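Local coordinates for protein guanine nucleotide exchange factor SRM1 (Saccharomyces cerevisiae, PDB 3OF7) that promotes the exchange of GDP for GTP on the GTPases GSP1 and GSP2, controls RNA metabolism and transport, and binds chromatin, at residues E266-A271 and F286-V291; H323-L328 and Y335-L340. All coordinates share one frame; numbering follows the deposited sequence.

Interaction 1: E266-A271 and F286-V291; sequences ENHCFA and FGQCGV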
ATOM      1  N   GLU A 266       3.694  -2.916  -6.988  1.00 14.17           N
ATOM      2  CA  GLU A 266       3.355  -4.319  -7.193  1.00 14.19           C
ATOM      3  C   GLU A 266       4.596  -5.170  -7.489  1.00 13.90           C
ATOM      4  O   GLU A 266       4.836  -6.183  -6.821  1.00 13.19           O
ATOM      5  CB  GLU A 266       2.287  -4.471  -8.279  1.00 14.44           C
ATOM      6  CG  GLU A 266       0.941  -3.925  -7.817  1.00 15.18           C
ATOM      7  CD  GLU A 266      -0.237  -4.378  -8.659  1.00 18.04           C
ATOM      8  OE1 GLU A 266      -0.065  -5.193  -9.593  1.00 18.70           O
ATOM      9  OE2 GLU A 266      -1.357  -3.909  -8.368  1.00 19.56           O
ATOM     10  N   ASN A 267       5.379  -4.731  -8.468  1.00 14.25           N
ATOM     11  CA  ASN A 267       6.560  -5.467  -8.923  1.00 15.32           C
ATOM     12  C   ASN A 267       7.815  -4.589  -8.994  1.00 15.18           C
ATOM     13  O   ASN A 267       8.812  -4.954  -9.632  1.00 15.68           O
ATOM     14  CB  ASN A 267       6.276  -6.105 -10.289  1.00 15.07           C
ATOM     15  CG  ASN A 267       5.144  -7.106 -10.238  1.00 16.98           C
ATOM     16  OD1 ASN A 267       5.118  -8.000  -9.385  1.00 18.17           O
ATOM     17  ND2 ASN A 267       4.188  -6.962 -11.156  1.00 18.89           N
ATOM     18  N   HIS A 268       7.755  -3.427  -8.349  1.00 14.87           N
ATOM     19  CA  HIS A 268       8.915  -2.543  -8.236  1.00 14.65           C
ATOM     20  C   HIS A 268       8.980  -1.986  -6.824  1.00 15.14           C
ATOM     21  O   HIS A 268       7.975  -2.004  -6.098  1.00 15.18           O
ATOM     22  CB  HIS A 268       8.884  -1.420  -9.280  1.00 14.63           C
ATOM     23  CG  HIS A 268       7.715  -0.492  -9.149  1.00 14.96           C
ATOM     24  ND1 HIS A 268       7.857   0.843  -8.829  1.00 15.51           N
ATOM     25  CD2 HIS A 268       6.388  -0.701  -9.312  1.00 12.46           C
ATOM     26  CE1 HIS A 268       6.664   1.414  -8.796  1.00 12.11           C
ATOM     27  NE2 HIS A 268       5.758   0.499  -9.085  1.00 14.90           N
ATOM     28  N   CYS A 269      10.151  -1.487  -6.439  1.00 14.91           N
ATOM     29  CA  CYS A 269      10.426  -1.209  -5.037  1.00 15.62           C
ATOM     30  C   CYS A 269      11.244   0.056  -4.858  1.00 15.73           C
ATOM     31  O   CYS A 269      11.918   0.505  -5.783  1.00 15.80           O
ATOM     32  CB  CYS A 269      11.189  -2.384  -4.422  1.00 15.31           C
ATOM     33  SG  CYS A 269      10.440  -3.997  -4.701  1.00 16.26           S
ATOM     34  N   PHE A 270      11.183   0.609  -3.651  1.00 16.18           N
ATOM     35  CA  PHE A 270      11.912   1.818  -3.300  1.00 16.73           C
ATOM     36  C   PHE A 270      12.627   1.657  -1.974  1.00 17.51           C
ATOM     37  O   PHE A 270      12.122   1.003  -1.052  1.00 17.78           O
ATOM     38  CB  PHE A 270      10.965   3.010  -3.208  1.00 16.39           C
ATOM     39  CG  PHE A 270      10.390   3.412  -4.518  1.00 16.95           C
ATOM     40  CD1 PHE A 270      11.061   4.314  -5.329  1.00 16.48           C
ATOM     41  CD2 PHE A 270       9.186   2.865  -4.957  1.00 16.08           C
ATOM     42  CE1 PHE A 270      10.545   4.678  -6.556  1.00 17.13           C
ATOM     43  CE2 PHE A 270       8.660   3.229  -6.184  1.00 15.26           C
ATOM     44  CZ  PHE A 270       9.336   4.131  -6.983  1.00 17.32           C
ATOM     45  N   ALA A 271      13.807   2.265  -1.888  1.00 18.54           N
ATOM     46  CA  ALA A 271      14.533   2.355  -0.629  1.00 19.54           C
ATOM     47  C   ALA A 271      15.146   3.746  -0.501  1.00 20.32           C
ATOM     48  O   ALA A 271      15.698   4.288  -1.462  1.00 20.26           O
ATOM     49  CB  ALA A 271      15.598   1.279  -0.539  1.00 19.19           C
ATOM     50  N   PHE A 286       6.938   1.107 -17.702  1.00 16.44           N
ATOM     51  CA  PHE A 286       6.306   2.428 -17.820  1.00 16.68           C
ATOM     52  C   PHE A 286       7.098   3.543 -17.129  1.00 16.63           C
ATOM     53  O   PHE A 286       6.604   4.665 -16.977  1.00 17.34           O
ATOM     54  CB  PHE A 286       4.865   2.394 -17.291  1.00 16.78           C
ATOM     55  CG  PHE A 286       3.924   1.602 -18.146  1.00 16.54           C
ATOM     56  CD1 PHE A 286       3.325   2.179 -19.263  1.00 17.93           C
ATOM     57  CD2 PHE A 286       3.640   0.274 -17.837  1.00 16.88           C
ATOM     58  CE1 PHE A 286       2.444   1.440 -20.067  1.00 19.08           C
ATOM     59  CE2 PHE A 286       2.764  -0.479 -18.623  1.00 17.51           C
ATOM     60  CZ  PHE A 286       2.166   0.107 -19.747  1.00 19.13           C
ATOM     61  N   GLY A 287       8.328   3.245 -16.723  1.00 16.55           N
ATOM     62  CA  GLY A 287       9.167   4.239 -16.043  1.00 16.86           C
ATOM     63  C   GLY A 287       8.702   4.506 -14.620  1.00 16.78           C
ATOM     64  O   GLY A 287       9.028   5.546 -14.038  1.00 17.63           O
ATOM     65  N   GLN A 288       7.959   3.556 -14.049  1.00 16.50           N
ATOM     66  CA  GLN A 288       7.456   3.686 -12.673  1.00 16.24           C
ATOM     67  C   GLN A 288       8.590   3.755 -11.630  1.00 16.40           C
ATOM     68  O   GLN A 288       8.386   4.251 -10.522  1.00 16.15           O
ATOM     69  CB  GLN A 288       6.450   2.577 -12.328  1.00 16.13           C
ATOM     70  CG  GLN A 288       6.966   1.140 -12.439  1.00 15.21           C
ATOM     71  CD  GLN A 288       6.658   0.480 -13.780  1.00 14.65           C
ATOM     72  OE1 GLN A 288       6.964   1.022 -14.839  1.00 15.71           O
ATOM     73  NE2 GLN A 288       6.073  -0.717 -13.732  1.00 14.77           N
ATOM     74  N   CYS A 289       9.778   3.265 -11.986  1.00 16.89           N
ATOM     75  CA  CYS A 289      10.944   3.358 -11.098  1.00 17.10           C
ATOM     76  C   CYS A 289      11.525   4.776 -11.043  1.00 17.58           C
ATOM     77  O   CYS A 289      12.276   5.103 -10.119  1.00 18.11           O
ATOM     78  CB  CYS A 289      12.026   2.347 -11.490  1.00 16.66           C
ATOM     79  SG  CYS A 289      11.623   0.633 -11.090  1.00 17.94           S
ATOM     80  N   GLY A 290      11.172   5.604 -12.030  1.00 18.47           N
ATOM     81  CA  GLY A 290      11.565   7.016 -12.075  1.00 19.74           C
ATOM     82  C   GLY A 290      13.058   7.271 -12.265  1.00 21.21           C
ATOM     83  O   GLY A 290      13.578   8.297 -11.814  1.00 20.86           O
ATOM     84  N   VAL A 291      13.745   6.354 -12.942  1.00 21.88           N
ATOM     85  CA  VAL A 291      15.209   6.416 -13.022  1.00 23.52           C
ATOM     86  C   VAL A 291      15.763   6.884 -14.373  1.00 24.80           C
ATOM     87  O   VAL A 291      16.928   7.273 -14.464  1.00 25.32           O
ATOM     88  CB  VAL A 291      15.864   5.062 -12.650  1.00 23.26           C
ATOM     89  CG1 VAL A 291      15.705   4.785 -11.160  1.00 22.97           C
ATOM     90  CG2 VAL A 291      15.293   3.924 -13.498  1.00 23.22           C
TER
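Q288 lays its side chain over the imidazole of H268 inside one blade of the RCC1 beta-propeller. H268 and F270 belong to strand 268-273. The 286-291 segment is part of the loop that follows strand 278-281. F286 N donates to Q288 OE1 (2.9 Å), in the carbonyl plane, which steadies the amide. A type I turn runs from G287 to G290, closed by G290 N to G287 O, and presents Q288 and C289 to the strand. Q288 CG sits 3.5 Å above the H268 ring centroid, 3° off the normal, a CH-pi contact. The Q288 chain bends at chi2 (-95°), and its amide plane stands almost square to the imidazole. H268 NE2 makes a weak hydrogen bond to G321 O. With an alanine at H268, Q288 CG would probably lose the ring it rests on, and G321 O its weak donor. Q288 O lies 3.7 Å from F270 CZ, at the ring's edge. C289 adds its sulfur, with SG 3.9 Å from H268 CB. C289 O, which accepts a hydrogen bond from S280 OG, is 4.0 Å from F270 CE1.

Interaction 2: H323-L328 and Y335-L340; sequences HHSLIL and YSCGRL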
ATOM      1  N   HIS A 323       1.871   0.190 -12.129  1.00 12.44           N
ATOM      2  CA  HIS A 323       2.691   0.854 -13.145  1.00 12.37           C
ATOM      3  C   HIS A 323       2.914   2.333 -12.890  1.00 12.23           C
ATOM      4  O   HIS A 323       3.258   3.075 -13.817  1.00 12.29           O
ATOM      5  CB  HIS A 323       2.060   0.686 -14.534  1.00 12.32           C
ATOM      6  CG  HIS A 323       1.908  -0.737 -14.973  1.00 12.81           C
ATOM      7  ND1 HIS A 323       0.777  -1.199 -15.609  1.00 13.31           N
ATOM      8  CD2 HIS A 323       2.762  -1.787 -14.907  1.00 13.18           C
ATOM      9  CE1 HIS A 323       0.935  -2.480 -15.903  1.00 14.15           C
ATOM     10  NE2 HIS A 323       2.131  -2.860 -15.484  1.00 12.35           N
ATOM     11  N   HIS A 324       2.722   2.765 -11.646  1.00 12.33           N
ATOM     12  CA  HIS A 324       2.973   4.164 -11.278  1.00 12.58           C
ATOM     13  C   HIS A 324       3.498   4.275  -9.864  1.00 12.80           C
ATOM     14  O   HIS A 324       3.338   3.353  -9.056  1.00 12.97           O
ATOM     15  CB  HIS A 324       1.714   5.026 -11.445  1.00 12.70           C
ATOM     16  CG  HIS A 324       0.662   4.778 -10.411  1.00 12.39           C
ATOM     17  ND1 HIS A 324       0.273   5.738  -9.499  1.00 14.72           N
ATOM     18  CD2 HIS A 324      -0.089   3.682 -10.146  1.00 11.13           C
ATOM     19  CE1 HIS A 324      -0.673   5.248  -8.721  1.00 10.73           C
ATOM     20  NE2 HIS A 324      -0.916   4.004  -9.098  1.00 15.31           N
ATOM     21  N   SER A 325       4.124   5.408  -9.573  1.00 12.70           N
ATOM     22  CA  SER A 325       4.684   5.656  -8.256  1.00 13.52           C
ATOM     23  C   SER A 325       4.381   7.069  -7.805  1.00 13.30           C
ATOM     24  O   SER A 325       4.293   7.971  -8.627  1.00 13.52           O
ATOM     25  CB  SER A 325       6.192   5.457  -8.289  1.00 13.68           C
ATOM     26  OG  SER A 325       6.482   4.149  -8.737  1.00 14.47           O
ATOM     27  N   LEU A 326       4.249   7.248  -6.494  1.00 13.86           N
ATOM     28  CA  LEU A 326       3.933   8.551  -5.919  1.00 14.56           C
ATOM     29  C   LEU A 326       4.882   8.862  -4.775  1.00 15.36           C
ATOM     30  O   LEU A 326       4.952   8.119  -3.803  1.00 15.22           O
ATOM     31  CB  LEU A 326       2.484   8.589  -5.421  1.00 14.37           C
ATOM     32  CG  LEU A 326       1.397   8.195  -6.426  1.00 15.16           C
ATOM     33  CD1 LEU A 326       0.057   8.126  -5.721  1.00 15.40           C
ATOM     34  CD2 LEU A 326       1.336   9.169  -7.611  1.00 15.27           C
ATOM     35  N   ILE A 327       5.610   9.962  -4.908  1.00 15.88           N
ATOM     36  CA  ILE A 327       6.623  10.327  -3.926  1.00 17.07           C
ATOM     37  C   ILE A 327       6.206  11.601  -3.212  1.00 16.99           C
ATOM     38  O   ILE A 327       6.091  12.656  -3.830  1.00 17.43           O
ATOM     39  CB  ILE A 327       8.006  10.499  -4.586  1.00 17.09           C
ATOM     40  CG1 ILE A 327       8.446   9.178  -5.237  1.00 17.60           C
ATOM     41  CG2 ILE A 327       9.043  10.959  -3.542  1.00 18.05           C
ATOM     42  CD1 ILE A 327       9.469   9.344  -6.366  1.00 20.80           C
ATOM     43  N   LEU A 328       5.988  11.495  -1.906  1.00 17.84           N
ATOM     44  CA  LEU A 328       5.527  12.635  -1.128  1.00 18.31           C
ATOM     45  C   LEU A 328       6.661  13.271  -0.319  1.00 19.11           C
ATOM     46  O   LEU A 328       7.355  12.582   0.426  1.00 19.25           O
ATOM     47  CB  LEU A 328       4.389  12.213  -0.202  1.00 17.69           C
ATOM     48  CG  LEU A 328       3.748  13.292   0.670  1.00 17.38           C
ATOM     49  CD1 LEU A 328       3.090  14.361  -0.198  1.00 16.59           C
ATOM     50  CD2 LEU A 328       2.721  12.644   1.603  1.00 18.29           C
ATOM     51  N   TYR A 335       5.233  14.007  -6.180  1.00 20.76           N
ATOM     52  CA  TYR A 335       5.897  13.718  -7.449  1.00 20.72           C
ATOM     53  C   TYR A 335       5.400  12.374  -7.954  1.00 20.26           C
ATOM     54  O   TYR A 335       5.452  11.384  -7.229  1.00 19.85           O
ATOM     55  CB  TYR A 335       7.407  13.657  -7.254  1.00 21.27           C
ATOM     56  CG  TYR A 335       8.011  14.968  -6.814  1.00 23.26           C
ATOM     57  CD1 TYR A 335       8.603  15.829  -7.741  1.00 25.39           C
ATOM     58  CD2 TYR A 335       7.992  15.349  -5.469  1.00 25.24           C
ATOM     59  CE1 TYR A 335       9.159  17.044  -7.339  1.00 26.98           C
ATOM     60  CE2 TYR A 335       8.548  16.558  -5.058  1.00 27.06           C
ATOM     61  CZ  TYR A 335       9.124  17.397  -6.000  1.00 27.82           C
ATOM     62  OH  TYR A 335       9.670  18.587  -5.591  1.00 30.84           O
ATOM     63  N   SER A 336       4.928  12.338  -9.195  1.00 19.43           N
ATOM     64  CA  SER A 336       4.474  11.081  -9.771  1.00 18.74           C
ATOM     65  C   SER A 336       5.310  10.674 -10.981  1.00 18.19           C
ATOM     66  O   SER A 336       5.913  11.524 -11.660  1.00 17.97           O
ATOM     67  CB  SER A 336       3.001  11.163 -10.155  1.00 18.81           C
ATOM     68  OG  SER A 336       2.817  12.013 -11.270  1.00 21.74           O
ATOM     69  N   CYS A 337       5.349   9.371 -11.237  1.00 16.93           N
ATOM     70  CA  CYS A 337       5.943   8.840 -12.462  1.00 16.68           C
ATOM     71  C   CYS A 337       5.325   7.494 -12.819  1.00 15.85           C
ATOM     72  O   CYS A 337       4.769   6.805 -11.956  1.00 14.72           O
ATOM     73  CB  CYS A 337       7.462   8.704 -12.336  1.00 16.59           C
ATOM     74  SG  CYS A 337       8.034   7.720 -10.952  1.00 18.92           S
ATOM     75  N   GLY A 338       5.446   7.129 -14.093  1.00 15.83           N
ATOM     76  CA  GLY A 338       4.880   5.891 -14.605  1.00 15.83           C
ATOM     77  C   GLY A 338       3.762   6.101 -15.603  1.00 15.71           C
ATOM     78  O   GLY A 338       3.738   7.087 -16.362  1.00 15.61           O
ATOM     79  N   ARG A 339       2.810   5.178 -15.570  1.00 15.49           N
ATOM     80  CA  ARG A 339       1.791   5.046 -16.602  1.00 15.71           C
ATOM     81  C   ARG A 339       0.759   6.180 -16.656  1.00 15.77           C
ATOM     82  O   ARG A 339       0.346   6.722 -15.625  1.00 15.94           O
ATOM     83  CB  ARG A 339       1.092   3.700 -16.425  1.00 15.57           C
ATOM     84  CG  ARG A 339       0.248   3.293 -17.602  1.00 15.66           C
ATOM     85  CD  ARG A 339      -0.098   1.822 -17.488  1.00 16.37           C
ATOM     86  NE  ARG A 339      -0.875   1.406 -18.648  1.00 16.33           N
ATOM     87  CZ  ARG A 339      -1.417   0.205 -18.807  1.00 16.42           C
ATOM     88  NH1 ARG A 339      -1.279  -0.735 -17.872  1.00 14.77           N
ATOM     89  NH2 ARG A 339      -2.092  -0.055 -19.919  1.00 14.94           N
ATOM     90  N   LEU A 340       0.337   6.499 -17.880  1.00 15.85           N
ATOM     91  CA  LEU A 340      -0.597   7.585 -18.170  1.00 16.40           C
ATOM     92  C   LEU A 340      -1.911   7.098 -18.804  1.00 16.54           C
ATOM     93  O   LEU A 340      -2.895   7.856 -18.872  1.00 16.21           O
ATOM     94  CB  LEU A 340       0.114   8.587 -19.100  1.00 16.82           C
ATOM     95  CG  LEU A 340      -0.356  10.017 -19.361  1.00 18.27           C
ATOM     96  CD1 LEU A 340      -0.508  10.802 -18.073  1.00 18.33           C
ATOM     97  CD2 LEU A 340       0.668  10.687 -20.279  1.00 19.43           C
TER
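I327 and Y335 are joined by two backbone hydrogen bonds in the middle hairpin of a beta-propeller blade. The hairpin is antiparallel and pairs strand 324-329 with strand 334-337, the second and third of the blade's four strands. I327 N to Y335 O is 2.7 Å, and Y335 N to I327 O is nearly straight at 174°. S325 and C337 form the next hydrogen-bonded pair, with S325 N 2.8 Å from C337 O and C337 N also bonded to S325 O. Beyond C337 the chain turns a corner at G338. A beta carbon at G338 would collide with H323 O and H324 CA, and its backbone angles alone, which would press a beta carbon on C337 O, call for glycine. The ladder still gains one more bond past this corner, from R339 N to H323 O (2.8 Å).

R339 and H323 then lie side by side and point the same way. R339 CG is anti to the backbone N (chi1 -166°), and the chain beyond is extended, which carries the guanidinium alongside the imidazole. There R339 NH1 donates to H323 ND1 (3.1 Å), tilted out of the ring plane, with the two flat groups 51° apart. R339 NE turns to another partner and forms a salt bridge with D341. The aliphatic part of R339 packs on the same side chain, with R339 CB 3.7 Å from H323 CB.

Packing along the hairpin divides between its two faces. S325, C337, I327 and Y335 share one face, where S325 CB lies against C337 SG and I327 CB against Y335 CB. L326 and S336 share the other, where L326 also touches V382 of the next blade. S336 OG bonds to V345 O, and L326 CD2 reaches across to S336 CB (3.6 Å).

How the interactions relate
Both contacts are buried, but they lie in neighbouring blades and work differently. Interaction 1 presses a loop turn onto a strand of its own blade, through side chains and two backbone carbonyls, over a small area. Interaction 2 buries more than twice as much and is held chiefly by the backbone ladder of a hairpin, with a polar side-chain pair at one end. The two meet across the boundary between blades. Q288 O of 286-291 and S325 OG of 323-328 are 2.6 Å apart, a probable hydrogen bond, and H268 and F270 also pack against S325. Nearby, the F286 ring touches both H323 and R339, so the loop of one blade reaches the H323–R339 pair of the next.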